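Local coordinates for protein mariner Mos1 transposase (Drosophila mauritiana, PDB 4MDB) that cuts the Mos1 transposon out of DNA and pastes it elsewhere, using two divalent metal ions in an RNase H-fold catalytic domain that is bound here by raltegravir, at residues Y23-L29 with L209-E214; K69-C74 with Y85-G91; R123-D129 with N147-H153. The protein carries 1 engineered substitution. All blocks are in the same frame, centred on the assembly; numbering follows the deposited sequence.

Contact 1. Residues Y23-L29 with L209-E214; sequences YKRKSFL and LPERWE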
loop_
_atom_site.group_PDB
_atom_site.type_symbol
_atom_site.label_atom_id
_atom_site.label_comp_id
_atom_site.label_asym_id
_atom_site.label_seq_id
_atom_site.Cartn_x
_atom_site.Cartn_y
_atom_site.Cartn_z
ATOM N N TYR A 23 -5.447 15.620 -9.304
ATOM C CA TYR A 23 -6.311 14.649 -9.960
ATOM C C TYR A 23 -7.216 15.312 -10.944
ATOM O O TYR A 23 -7.387 14.805 -12.027
ATOM C CB TYR A 23 -7.077 13.815 -8.945
ATOM C CG TYR A 23 -8.188 12.985 -9.518
ATOM C CD1 TYR A 23 -7.938 11.799 -10.247
ATOM C CD2 TYR A 23 -9.496 13.415 -9.409
ATOM C CE1 TYR A 23 -8.964 11.053 -10.790
ATOM C CE2 TYR A 23 -10.528 12.685 -9.968
ATOM C CZ TYR A 23 -10.289 11.527 -10.662
ATOM O OH TYR A 23 -11.375 10.867 -11.165
ATOM N N LYS A 24 -7.771 16.451 -10.539
ATOM C CA LYS A 24 -8.727 17.160 -11.409
ATOM C C LYS A 24 -8.044 17.700 -12.653
ATOM O O LYS A 24 -8.668 17.715 -13.719
ATOM C CB LYS A 24 -9.431 18.240 -10.598
ATOM C CG LYS A 24 -10.391 17.568 -9.602
ATOM C CD LYS A 24 -11.121 18.584 -8.771
ATOM C CE LYS A 24 -12.252 17.982 -7.944
ATOM N NZ LYS A 24 -12.428 18.908 -6.794
ATOM N N ARG A 25 -6.802 18.148 -12.537
ATOM C CA ARG A 25 -6.056 18.645 -13.690
ATOM C C ARG A 25 -5.757 17.454 -14.613
ATOM O O ARG A 25 -5.989 17.545 -15.795
ATOM C CB ARG A 25 -4.766 19.353 -13.303
ATOM C CG ARG A 25 -4.933 20.801 -12.840
ATOM C CD ARG A 25 -3.625 21.528 -12.460
ATOM N NE ARG A 25 -3.265 21.394 -11.040
ATOM C CZ ARG A 25 -2.356 20.562 -10.514
ATOM N NH1 ARG A 25 -2.147 20.570 -9.184
ATOM N NH2 ARG A 25 -1.644 19.733 -11.287
ATOM N N LYS A 26 -5.257 16.323 -14.060
ATOM C CA LYS A 26 -4.854 15.182 -14.900
ATOM C C LYS A 26 -4.841 13.939 -14.079
ATOM O O LYS A 26 -4.012 13.847 -13.242
ATOM C CB LYS A 26 -3.502 15.381 -15.528
ATOM C CG LYS A 26 -3.102 14.282 -16.520
ATOM C CD LYS A 26 -1.645 14.470 -16.873
ATOM C CE LYS A 26 -1.130 13.496 -17.899
ATOM N NZ LYS A 26 0.302 13.172 -17.538
ATOM N N SER A 27 -5.800 13.051 -14.270
ATOM C CA SER A 27 -5.798 11.829 -13.462
ATOM C C SER A 27 -4.523 11.050 -13.580
ATOM O O SER A 27 -4.046 10.827 -14.688
ATOM C CB SER A 27 -6.966 10.906 -13.800
ATOM O OG SER A 27 -6.915 9.759 -13.029
ATOM N N PHE A 28 -3.985 10.548 -12.454
ATOM C CA PHE A 28 -2.722 9.813 -12.407
ATOM C C PHE A 28 -2.914 8.482 -11.744
ATOM O O PHE A 28 -1.951 7.727 -11.439
ATOM C CB PHE A 28 -1.698 10.615 -11.633
ATOM C CG PHE A 28 -2.167 11.048 -10.257
ATOM C CD1 PHE A 28 -2.862 12.269 -10.064
ATOM C CD2 PHE A 28 -1.884 10.285 -9.166
ATOM C CE1 PHE A 28 -3.242 12.689 -8.830
ATOM C CE2 PHE A 28 -2.324 10.696 -7.902
ATOM C CZ PHE A 28 -2.984 11.893 -7.726
ATOM N N LEU A 29 -4.153 8.128 -11.495
ATOM C CA LEU A 29 -4.402 6.959 -10.680
ATOM C C LEU A 29 -3.937 5.621 -11.262
ATOM O O LEU A 29 -3.591 4.673 -10.527
ATOM C CB LEU A 29 -5.882 6.812 -10.425
ATOM C CG LEU A 29 -6.580 7.981 -9.783
ATOM C CD1 LEU A 29 -8.013 7.561 -9.572
ATOM C CD2 LEU A 29 -5.943 8.484 -8.498
ATOM N N LEU A 209 -9.929 6.463 -4.547
ATOM C CA LEU A 209 -9.082 7.513 -3.892
ATOM C C LEU A 209 -9.744 8.906 -3.952
ATOM O O LEU A 209 -9.857 9.592 -2.946
ATOM C CB LEU A 209 -7.634 7.568 -4.392
ATOM C CG LEU A 209 -6.707 6.481 -3.819
ATOM C CD1 LEU A 209 -5.416 6.334 -4.624
ATOM C CD2 LEU A 209 -6.373 6.835 -2.357
ATOM N N PRO A 210 -10.186 9.324 -5.123
ATOM C CA PRO A 210 -10.686 10.683 -5.165
ATOM C C PRO A 210 -11.912 10.963 -4.336
ATOM O O PRO A 210 -11.990 12.062 -3.747
ATOM C CB PRO A 210 -10.998 10.895 -6.651
ATOM C CG PRO A 210 -10.202 9.919 -7.381
ATOM C CD PRO A 210 -10.157 8.721 -6.446
ATOM N N GLU A 211 -12.816 9.983 -4.181
ATOM C CA GLU A 211 -13.999 10.129 -3.370
ATOM C C GLU A 211 -13.542 10.228 -1.888
ATOM O O GLU A 211 -14.085 11.056 -1.123
ATOM C CB GLU A 211 -14.959 8.957 -3.599
ATOM C CG GLU A 211 -15.788 8.588 -2.373
ATOM C CD GLU A 211 -16.777 7.467 -2.644
ATOM O OE1 GLU A 211 -17.992 7.735 -2.430
ATOM O OE2 GLU A 211 -16.353 6.336 -3.035
ATOM N N ARG A 212 -12.534 9.443 -1.520
ATOM C CA ARG A 212 -11.945 9.526 -0.192
ATOM C C ARG A 212 -11.327 10.904 0.049
ATOM O O ARG A 212 -11.608 11.549 1.058
ATOM C CB ARG A 212 -10.887 8.436 -0.005
ATOM C CG ARG A 212 -11.406 7.024 -0.224
ATOM C CD ARG A 212 -10.904 6.077 0.855
ATOM N NE ARG A 212 -11.784 4.925 1.024
ATOM C CZ ARG A 212 -12.250 4.506 2.196
ATOM N NH1 ARG A 212 -11.919 5.145 3.310
ATOM N NH2 ARG A 212 -13.046 3.447 2.256
ATOM N N TRP A 213 -10.489 11.350 -0.883
ATOM C CA TRP A 213 -9.836 12.682 -0.768
ATOM C C TRP A 213 -10.928 13.754 -0.543
ATOM O O TRP A 213 -10.774 14.618 0.348
ATOM C CB TRP A 213 -8.915 13.071 -1.895
ATOM C CG TRP A 213 -7.788 12.155 -2.086
ATOM C CD1 TRP A 213 -7.151 11.410 -1.108
ATOM C CD2 TRP A 213 -7.153 11.763 -3.326
ATOM N NE1 TRP A 213 -6.163 10.653 -1.657
ATOM C CE2 TRP A 213 -6.114 10.878 -3.003
ATOM C CE3 TRP A 213 -7.261 12.180 -4.628
ATOM C CZ2 TRP A 213 -5.292 10.332 -3.967
ATOM C CZ3 TRP A 213 -6.449 11.633 -5.560
ATOM C CH2 TRP A 213 -5.495 10.716 -5.239
ATOM N N GLU A 214 -12.006 13.660 -1.329
ATOM C CA GLU A 214 -13.121 14.674 -1.259
ATOM C C GLU A 214 -13.745 14.656 0.111
ATOM O O GLU A 214 -14.044 15.714 0.665
ATOM C CB GLU A 214 -14.166 14.400 -2.344
ATOM C CG GLU A 214 -14.792 15.700 -2.815
ATOM C CD GLU A 214 -14.615 15.974 -4.293
ATOM O OE1 GLU A 214 -13.484 16.349 -4.751
ATOM O OE2 GLU A 214 -15.658 15.888 -4.989
#

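Contact 2. Residues K69-C74 with Y85-G91; sequences KKTMLC and YELLKPG. Unlike the reference sequence in segment 85-91: Pro90 (reference Arg).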
loop_
_atom_site.group_PDB
_atom_site.type_symbol
_atom_site.label_atom_id
_atom_site.label_comp_id
_atom_site.label_asym_id
_atom_site.label_seq_id
_atom_site.Cartn_x
_atom_site.Cartn_y
_atom_site.Cartn_z
ATOM N N LYS A 69 2.454 -17.182 17.329
ATOM C CA LYS A 69 3.414 -16.674 16.354
ATOM C C LYS A 69 2.726 -15.832 15.268
ATOM O O LYS A 69 1.508 -15.898 15.082
ATOM C CB LYS A 69 4.208 -17.815 15.711
ATOM C CG LYS A 69 5.394 -18.274 16.554
ATOM C CD LYS A 69 6.302 -19.202 15.771
ATOM C CE LYS A 69 7.756 -19.055 16.186
ATOM N NZ LYS A 69 8.620 -19.775 15.209
ATOM N N LYS A 70 3.536 -15.030 14.585
ATOM C CA LYS A 70 3.036 -14.164 13.524
ATOM C C LYS A 70 4.080 -13.896 12.484
ATOM O O LYS A 70 5.273 -13.871 12.767
ATOM C CB LYS A 70 2.503 -12.884 14.126
ATOM C CG LYS A 70 3.552 -12.132 14.908
ATOM C CD LYS A 70 2.993 -10.917 15.625
ATOM C CE LYS A 70 4.096 -10.126 16.291
ATOM N NZ LYS A 70 3.579 -8.778 16.593
ATOM N N THR A 71 3.612 -13.629 11.259
ATOM C CA THR A 71 4.445 -13.337 10.130
ATOM C C THR A 71 3.916 -12.024 9.509
ATOM O O THR A 71 2.745 -11.782 9.489
ATOM C CB THR A 71 4.415 -14.467 9.078
ATOM O OG1 THR A 71 5.091 -14.069 7.893
ATOM C CG2 THR A 71 2.973 -14.872 8.747
ATOM N N MET A 72 4.829 -11.198 9.057
ATOM C CA MET A 72 4.447 -9.966 8.426
ATOM C C MET A 72 4.284 -10.183 6.927
ATOM O O MET A 72 5.183 -10.659 6.225
ATOM C CB MET A 72 5.497 -8.916 8.675
ATOM C CG MET A 72 4.991 -7.522 8.431
ATOM S SD MET A 72 6.151 -6.221 8.863
ATOM C CE MET A 72 6.167 -6.520 10.616
ATOM N N LEU A 73 3.122 -9.784 6.456
ATOM C CA LEU A 73 2.846 -9.680 5.018
ATOM C C LEU A 73 3.265 -8.288 4.607
ATOM O O LEU A 73 2.791 -7.280 5.202
ATOM C CB LEU A 73 1.425 -9.936 4.704
ATOM C CG LEU A 73 0.886 -9.651 3.311
ATOM C CD1 LEU A 73 1.508 -10.543 2.265
ATOM C CD2 LEU A 73 -0.584 -9.791 3.337
ATOM N N CYS A 74 4.031 -8.215 3.519
ATOM C CA CYS A 74 4.430 -6.943 2.901
ATOM C C CYS A 74 3.966 -7.068 1.468
ATOM O O CYS A 74 4.437 -7.942 0.758
ATOM C CB CYS A 74 5.908 -6.786 2.942
ATOM S SG CYS A 74 6.626 -6.981 4.618
ATOM N N TYR A 85 4.798 -9.624 -3.347
ATOM C CA TYR A 85 4.702 -9.629 -1.862
ATOM C C TYR A 85 5.739 -10.517 -1.229
ATOM O O TYR A 85 6.304 -11.423 -1.881
ATOM C CB TYR A 85 3.300 -10.033 -1.410
ATOM C CG TYR A 85 2.973 -11.525 -1.431
ATOM C CD1 TYR A 85 2.416 -12.124 -2.553
ATOM C CD2 TYR A 85 3.187 -12.315 -0.301
ATOM C CE1 TYR A 85 2.096 -13.481 -2.564
ATOM C CE2 TYR A 85 2.907 -13.678 -0.309
ATOM C CZ TYR A 85 2.341 -14.251 -1.423
ATOM O OH TYR A 85 2.080 -15.595 -1.435
ATOM N N GLU A 86 6.017 -10.202 0.025
ATOM C CA GLU A 86 6.862 -11.068 0.891
ATOM C C GLU A 86 6.138 -11.380 2.167
ATOM O O GLU A 86 5.395 -10.541 2.716
ATOM C CB GLU A 86 8.197 -10.395 1.161
ATOM C CG GLU A 86 9.102 -10.215 -0.036
ATOM C CD GLU A 86 10.431 -9.594 0.303
ATOM O OE1 GLU A 86 10.686 -9.376 1.537
ATOM O OE2 GLU A 86 11.208 -9.214 -0.627
ATOM N N LEU A 87 6.335 -12.614 2.653
ATOM C CA LEU A 87 5.854 -13.018 3.945
ATOM C C LEU A 87 7.139 -13.275 4.761
ATOM O O LEU A 87 8.059 -14.057 4.364
ATOM C CB LEU A 87 4.930 -14.200 3.808
ATOM C CG LEU A 87 4.146 -14.652 5.037
ATOM C CD1 LEU A 87 2.977 -13.730 5.421
ATOM C CD2 LEU A 87 3.676 -16.077 4.869
ATOM N N LEU A 88 7.302 -12.508 5.814
ATOM C CA LEU A 88 8.564 -12.534 6.540
ATOM C C LEU A 88 8.536 -13.761 7.477
ATOM O O LEU A 88 7.480 -14.256 7.860
ATOM C CB LEU A 88 8.813 -11.235 7.303
ATOM C CG LEU A 88 9.611 -10.051 6.707
ATOM C CD1 LEU A 88 9.521 -9.880 5.214
ATOM C CD2 LEU A 88 9.370 -8.714 7.404
ATOM N N LYS A 89 9.727 -14.208 7.834
ATOM C CA LYS A 89 9.856 -15.326 8.734
ATOM C C LYS A 89 9.315 -14.913 10.085
ATOM O O LYS A 89 9.438 -13.747 10.501
ATOM C CB LYS A 89 11.306 -15.798 8.778
ATOM C CG LYS A 89 11.767 -16.309 7.415
ATOM C CD LYS A 89 12.541 -17.614 7.500
ATOM C CE LYS A 89 13.885 -17.426 8.197
ATOM N NZ LYS A 89 14.788 -16.484 7.467
ATOM N N PRO A 90 8.682 -15.859 10.772
ATOM C CA PRO A 90 7.920 -15.530 11.964
ATOM C C PRO A 90 8.627 -14.620 12.950
ATOM O O PRO A 90 9.800 -14.813 13.246
ATOM C CB PRO A 90 7.609 -16.906 12.557
ATOM C CG PRO A 90 7.404 -17.753 11.339
ATOM C CD PRO A 90 8.344 -17.209 10.284
ATOM N N GLY A 91 7.916 -13.579 13.388
ATOM C CA GLY A 91 8.427 -12.632 14.357
ATOM C C GLY A 91 9.302 -11.503 13.812
ATOM O O GLY A 91 9.426 -10.488 14.464
HETATM O O HOH W 1 7.431 -11.724 10.408
#

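Contact 3. Residues R123-D129 with N147-H153; sequences RVIFLHD and NWEVLPH. With MG (magnesium ion), chain D; RLT (N-(4-fluorobenzyl)-5-hydroxy-1-methyl-2-(1-methyl-1-{[(5-methyl-1,3,4-oxadiazol-2-yl)carbonyl]amino}ethyl)-6-oxo-1,6-di hydropyrimidine-4-carboxamide), chain B.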
loop_
_atom_site.group_PDB
_atom_site.type_symbol
_atom_site.label_atom_id
_atom_site.label_comp_id
_atom_site.label_asym_id
_atom_site.label_seq_id
_atom_site.Cartn_x
_atom_site.Cartn_y
_atom_site.Cartn_z
ATOM N N ARG A 123 6.012 6.650 -15.649
ATOM C CA ARG A 123 6.664 6.752 -14.357
ATOM C C ARG A 123 5.771 6.261 -13.237
ATOM O O ARG A 123 4.589 6.587 -13.183
ATOM C CB ARG A 123 7.027 8.222 -14.118
ATOM C CG ARG A 123 7.826 8.465 -12.886
ATOM C CD ARG A 123 8.081 9.928 -12.661
ATOM N NE ARG A 123 9.025 10.111 -11.542
ATOM C CZ ARG A 123 9.309 11.288 -10.971
ATOM N NH1 ARG A 123 8.684 12.416 -11.347
ATOM N NH2 ARG A 123 10.196 11.378 -9.984
ATOM N N VAL A 124 6.364 5.467 -12.382
ATOM C CA VAL A 124 5.688 4.917 -11.218
ATOM C C VAL A 124 5.385 6.064 -10.265
ATOM O O VAL A 124 6.271 6.877 -9.939
ATOM C CB VAL A 124 6.492 3.835 -10.524
ATOM C CG1 VAL A 124 5.846 3.496 -9.166
ATOM C CG2 VAL A 124 6.691 2.645 -11.488
ATOM N N ILE A 125 4.164 6.075 -9.726
ATOM C CA ILE A 125 3.812 6.923 -8.657
ATOM C C ILE A 125 3.650 5.993 -7.429
ATOM O O ILE A 125 2.732 5.197 -7.424
ATOM C CB ILE A 125 2.541 7.722 -8.931
ATOM C CG1 ILE A 125 2.759 8.661 -10.115
ATOM C CG2 ILE A 125 2.047 8.478 -7.688
ATOM C CD1 ILE A 125 1.525 9.364 -10.587
ATOM N N PHE A 126 4.376 6.216 -6.371
ATOM C CA PHE A 126 4.442 5.250 -5.273
ATOM C C PHE A 126 3.739 5.820 -4.071
ATOM O O PHE A 126 4.050 6.930 -3.606
ATOM C CB PHE A 126 5.898 4.937 -4.920
ATOM C CG PHE A 126 6.117 3.733 -4.065
ATOM C CD1 PHE A 126 5.683 2.513 -4.450
ATOM C CD2 PHE A 126 6.826 3.841 -2.867
ATOM C CE1 PHE A 126 5.954 1.379 -3.718
ATOM C CE2 PHE A 126 7.075 2.702 -2.104
ATOM C CZ PHE A 126 6.627 1.477 -2.574
ATOM N N LEU A 127 2.813 5.042 -3.540
ATOM C CA LEU A 127 2.062 5.443 -2.352
ATOM C C LEU A 127 2.282 4.471 -1.245
ATOM O O LEU A 127 1.841 3.290 -1.313
ATOM C CB LEU A 127 0.575 5.608 -2.682
ATOM C CG LEU A 127 -0.421 5.929 -1.531
ATOM C CD1 LEU A 127 -0.028 7.282 -0.979
ATOM C CD2 LEU A 127 -1.782 5.950 -2.177
ATOM N N HIS A 128 3.010 4.953 -0.247
ATOM C CA HIS A 128 3.217 4.171 0.972
ATOM C C HIS A 128 3.114 5.068 2.171
ATOM O O HIS A 128 3.203 6.264 2.056
ATOM C CB HIS A 128 4.565 3.354 0.939
ATOM C CG HIS A 128 5.817 4.147 0.940
ATOM N ND1 HIS A 128 7.053 3.554 1.108
ATOM C CD2 HIS A 128 6.068 5.465 0.737
ATOM C CE1 HIS A 128 7.996 4.474 1.059
ATOM N NE2 HIS A 128 7.433 5.637 0.824
ATOM N N ASP A 129 2.966 4.448 3.327
ATOM C CA ASP A 129 2.843 5.273 4.527
ATOM C C ASP A 129 4.172 5.700 5.160
ATOM O O ASP A 129 5.249 5.405 4.671
ATOM C CB ASP A 129 1.839 4.635 5.453
ATOM C CG ASP A 129 2.300 3.366 6.152
ATOM O OD1 ASP A 129 3.494 3.214 6.306
ATOM O OD2 ASP A 129 1.456 2.450 6.513
ATOM N N ASN A 147 13.558 6.374 -9.148
ATOM C CA ASN A 147 12.900 7.580 -9.640
ATOM C C ASN A 147 11.405 7.414 -9.793
ATOM O O ASN A 147 10.774 7.802 -10.766
ATOM C CB ASN A 147 13.540 8.104 -10.888
ATOM C CG ASN A 147 13.433 9.622 -10.949
ATOM O OD1 ASN A 147 12.684 10.162 -11.717
ATOM N ND2 ASN A 147 14.052 10.263 -10.066
ATOM N N TRP A 148 10.834 6.829 -8.768
ATOM C CA TRP A 148 9.407 6.821 -8.564
ATOM C C TRP A 148 9.035 8.101 -7.891
ATOM O O TRP A 148 9.727 8.570 -6.965
ATOM C CB TRP A 148 9.038 5.626 -7.703
ATOM C CG TRP A 148 9.398 4.243 -8.312
ATOM C CD1 TRP A 148 9.833 3.966 -9.629
ATOM C CD2 TRP A 148 9.340 2.979 -7.658
ATOM N NE1 TRP A 148 10.032 2.661 -9.770
ATOM C CE2 TRP A 148 9.750 2.008 -8.593
ATOM C CE3 TRP A 148 8.966 2.569 -6.376
ATOM C CZ2 TRP A 148 9.777 0.651 -8.304
ATOM C CZ3 TRP A 148 9.037 1.164 -6.075
ATOM C CH2 TRP A 148 9.454 0.247 -7.037
ATOM N N GLU A 149 7.912 8.624 -8.301
ATOM C CA GLU A 149 7.356 9.782 -7.632
ATOM C C GLU A 149 6.681 9.335 -6.335
ATOM O O GLU A 149 5.736 8.548 -6.384
ATOM C CB GLU A 149 6.346 10.425 -8.567
ATOM C CG GLU A 149 5.957 11.735 -7.950
ATOM C CD GLU A 149 4.811 12.430 -8.611
ATOM O OE1 GLU A 149 4.332 13.401 -7.913
ATOM O OE2 GLU A 149 4.385 12.022 -9.718
ATOM N N VAL A 150 7.118 9.878 -5.198
ATOM C CA VAL A 150 6.572 9.506 -3.917
ATOM C C VAL A 150 5.430 10.467 -3.551
ATOM O O VAL A 150 5.596 11.695 -3.453
ATOM C CB VAL A 150 7.659 9.453 -2.858
ATOM C CG1 VAL A 150 7.076 9.097 -1.502
ATOM C CG2 VAL A 150 8.689 8.435 -3.275
ATOM N N LEU A 151 4.247 9.911 -3.439
ATOM C CA LEU A 151 3.065 10.685 -3.131
ATOM C C LEU A 151 3.063 11.049 -1.657
ATOM O O LEU A 151 3.488 10.299 -0.824
ATOM C CB LEU A 151 1.846 9.816 -3.545
ATOM C CG LEU A 151 0.743 10.404 -4.353
ATOM C CD1 LEU A 151 1.079 11.207 -5.611
ATOM C CD2 LEU A 151 -0.367 9.411 -4.590
ATOM N N PRO A 152 2.577 12.273 -1.333
ATOM C CA PRO A 152 2.402 12.680 0.043
ATOM C C PRO A 152 1.359 11.804 0.715
ATOM O O PRO A 152 0.434 11.365 0.056
ATOM C CB PRO A 152 1.851 14.093 -0.068
ATOM C CG PRO A 152 1.490 14.304 -1.422
ATOM C CD PRO A 152 2.204 13.296 -2.299
ATOM N N HIS A 153 1.589 11.521 1.965
ATOM C CA HIS A 153 0.668 10.751 2.753
ATOM C C HIS A 153 0.804 11.235 4.158
ATOM O O HIS A 153 1.874 11.233 4.714
ATOM C CB HIS A 153 0.981 9.275 2.681
ATOM C CG HIS A 153 -0.051 8.401 3.300
ATOM N ND1 HIS A 153 -1.257 8.161 2.710
ATOM C CD2 HIS A 153 -0.050 7.682 4.443
ATOM C CE1 HIS A 153 -1.983 7.379 3.475
ATOM N NE2 HIS A 153 -1.252 7.047 4.525
HETATM MG MG MG D . 1.529 0.575 7.422
HETATM C CAA RLT B . 1.896 8.230 12.476
HETATM C CAB RLT B . -4.113 0.770 10.952
HETATM C CAC RLT B . -3.562 3.198 12.730
HETATM C CAD RLT B . -2.315 0.994 13.805
HETATM O OAE RLT B . 1.922 1.537 9.185
HETATM O OAF RLT B . -1.263 4.843 11.691
HETATM O OAG RLT B . -2.995 0.088 8.840
HETATM O OAH RLT B . -0.476 0.551 8.081
HETATM F FAI RLT B . 4.093 8.164 10.909
HETATM C CAJ RLT B . 3.195 6.113 10.063
HETATM C CAK RLT B . 4.459 6.107 12.090
HETATM C CAL RLT B . 3.003 4.722 10.184
HETATM C CAM RLT B . 4.274 4.723 12.218
HETATM C CAN RLT B . 3.355 2.522 11.462
HETATM N NAO RLT B . 1.975 6.292 14.291
HETATM N NAP RLT B . 1.160 5.132 14.383
HETATM N NAQ RLT B . -0.558 2.118 11.507
HETATM N NAR RLT B . 1.908 2.286 11.363
HETATM N NAS RLT B . -1.187 3.296 13.444
HETATM O OAT RLT B . 0.534 6.330 12.563
HETATM C CAU RLT B . 1.350 1.908 10.175
HETATM C CAV RLT B . -0.783 4.396 12.747
HETATM C CAW RLT B . 1.545 6.958 13.188
HETATM C CAX RLT B . 3.928 6.816 11.024
HETATM C CAY RLT B . 3.553 4.009 11.274
HETATM C CAZ RLT B . -0.812 0.946 9.318
HETATM C CBA RLT B . 0.333 5.199 13.306
HETATM C CBB RLT B . -0.041 1.702 10.288
HETATM C CBC RLT B . -1.865 1.890 11.801
HETATM C CBD RLT B . -2.210 0.731 9.602
HETATM N NBE RLT B . -2.674 1.171 10.854
HETATM C CBF RLT B . -2.337 2.443 13.242
HETATM O O HOH W 2 9.332 5.291 -12.670
HETATM O O HOH W 3 3.972 7.729 -0.763
HETATM O O HOH W 4 3.591 0.560 7.174
HETATM O O HOH W 5 1.781 -1.328 8.262
#

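Contact 1. Residues Y23-L29 with L209-E214
Pro210 sets the CB-CG edge of its ring on one face of Tyr23, with CG standing 3.7 Å from the centroid of the Tyr23 ring and only 13° off the ring normal. The bump is the CB-CG side of the proline, and the hollow is the middle of the phenol. CG sits over the centre while CB leans toward Tyr23 CE2 at 3.8 Å. Tyr23 can offer this face because its CG is anti to the backbone N (chi1 168°), which brings the ring across the proline at about a right angle. Leu29 meets the proline tip to tip, CD1 3.9 Å from Pro210 CG, so CG is touched by the aromatic face and, at about a right angle to that, by a methyl. The second bump is the outer corner of the Trp213 indole. Its CH2 enters a notch walled by Phe28 CZ at 3.7 Å and Leu29 CD2 at 4.0 Å, while Tyr23 CB closes on Trp213 CZ3 at the indole edge. The Phe28 and Trp213 rings meet rim to rim with planes 21° apart, and neither covers the other. At the outer margin, the extended Lys24 chain crosses Glu214 and forms a weak, long salt bridge, NZ to OE1, in which the position of OE1 is uncertain. The indole continues past this notch onto Cys16 and Leu19 of helix 6-25, and Leu209, one turn back from Trp213, turns toward Pro162 and Tyr165 of helix 162-175. The arrangement is packing of the last helix, 209-218, against the end of helix 6-25, the first of this construct, and the turn after it, on the flank of the RNase H-like catalytic domain.

Contact 2. Residues K69-C74 with Y85-G91
Leu88 and Met72 meet twice, once through their backbones and once through their side chains. The backbone bond, Leu88 N to Met72 O, is 2.8 Å long and fairly straight at 165°. From there the Leu88 side chain runs along strand 69-74: CB lies 3.8 Å from Met72 O, and beyond CG the two methyls part company. CD2 rests against Met72 CB at 4.1 Å, whereas CD1 reaches two residues further to Cys74 SG, also at 4.1 Å. Val94 and, from helix 96-113, Arg98 and Gln102 also touch this leucine. Toward the hairpin turn the pairing is regular: Cys74 and Glu86 form a hydrogen-bonded antiparallel pair, and Leu73 and Leu87 the next, non-hydrogen-bonded one. These are strands 69-78 and 81-87, the beta hairpin at one margin of the mixed sheet of the RNase H fold, and strand 81-87 is the outermost strand on that side within the chain. At Leu88 the ladder opens. Met72 N does not reach Leu88 O but donates to a water, which in turn donates to Lys89 O. Leu88 O is turned instead to the hydroxyl of Thr71, a modelled separation too short to be taken at face value. Further along, Gly91 N closes on Lys70 O at 2.7 Å, after Pro90, a position that differs from the reference sequence. On the face of Leu73 and Leu87, Leu73 CD1 nestles 3.5 Å from Tyr85 CD2, and its CG, anti to the backbone N (chi1 170°), sends the branch that way. The Tyr85 hydroxyl is tied to Asp191, while Leu190 and Val186 of helix 183-196 cover Leu73 and Leu87.

Contact 3. Residues R123-D129 with N147-H153
Where Phe126 and Leu151 finish their pairing, a water replaces the next rung of the parallel ladder. His128 N donates to it at 3.0 Å, and it lies 2.6 Å from Leu151 O and close to Phe126 O. Before this gap the rungs are direct, with Phe126 N to Glu149 O at 2.7 Å and 173°, and Leu151 N to Phe126 O. Beyond it the segments spread, and Asp129 CB meets His153 CD2 at 3.7 Å. Asp129 OD2 coordinates a magnesium ion at 2.1 Å, completed by Asp36, two raltegravir oxygens and two waters, one of which also donates to Asp129 OD1. At the other end, Val124 CB sits 3.7 Å from the centroid of the five-membered ring of Trp148, over its face, and Phe126 meets the six-membered ring obliquely. Arg123 NE donates to Asn147 O, approaching from 40° above the carbonyl plane, while Glu149 CB covers one face of the guanidinium; the Glu149 carboxylate pairs with Arg22. The link between the two strands is a beta-alpha-beta crossover through helices 132-135 and 137-146. Strand 125-127 lies between 32-42 and the outermost 149-150; Phe126 and Trp148 face helix 96-113 and Leu143 of helix 137-146, whereas Ile125 and Leu151 face helix 6-25.

Contact 3 is the most buried of the three, and it alone holds a metal ligand. Contacts 1 and 2 are only partly buried and lie on opposite sides of the chain's centre, their nearest atoms about 17 Å apart. Contacts 2 and 3 join strands at the two margins of one sheet, antiparallel in the first and parallel in the second, and in both a water stands in where the regular pairing breaks. Contact 1 instead depends on side-chain fit between the start of one helix and the end of another with the turn that follows it, with a weak charge pair outside. It touches contact 3 directly, Phe28 CB lying 3.6 Å from Ile125 CD1, so the helical flank continues into the packing on the sheet face that carries Ile125 and Leu151.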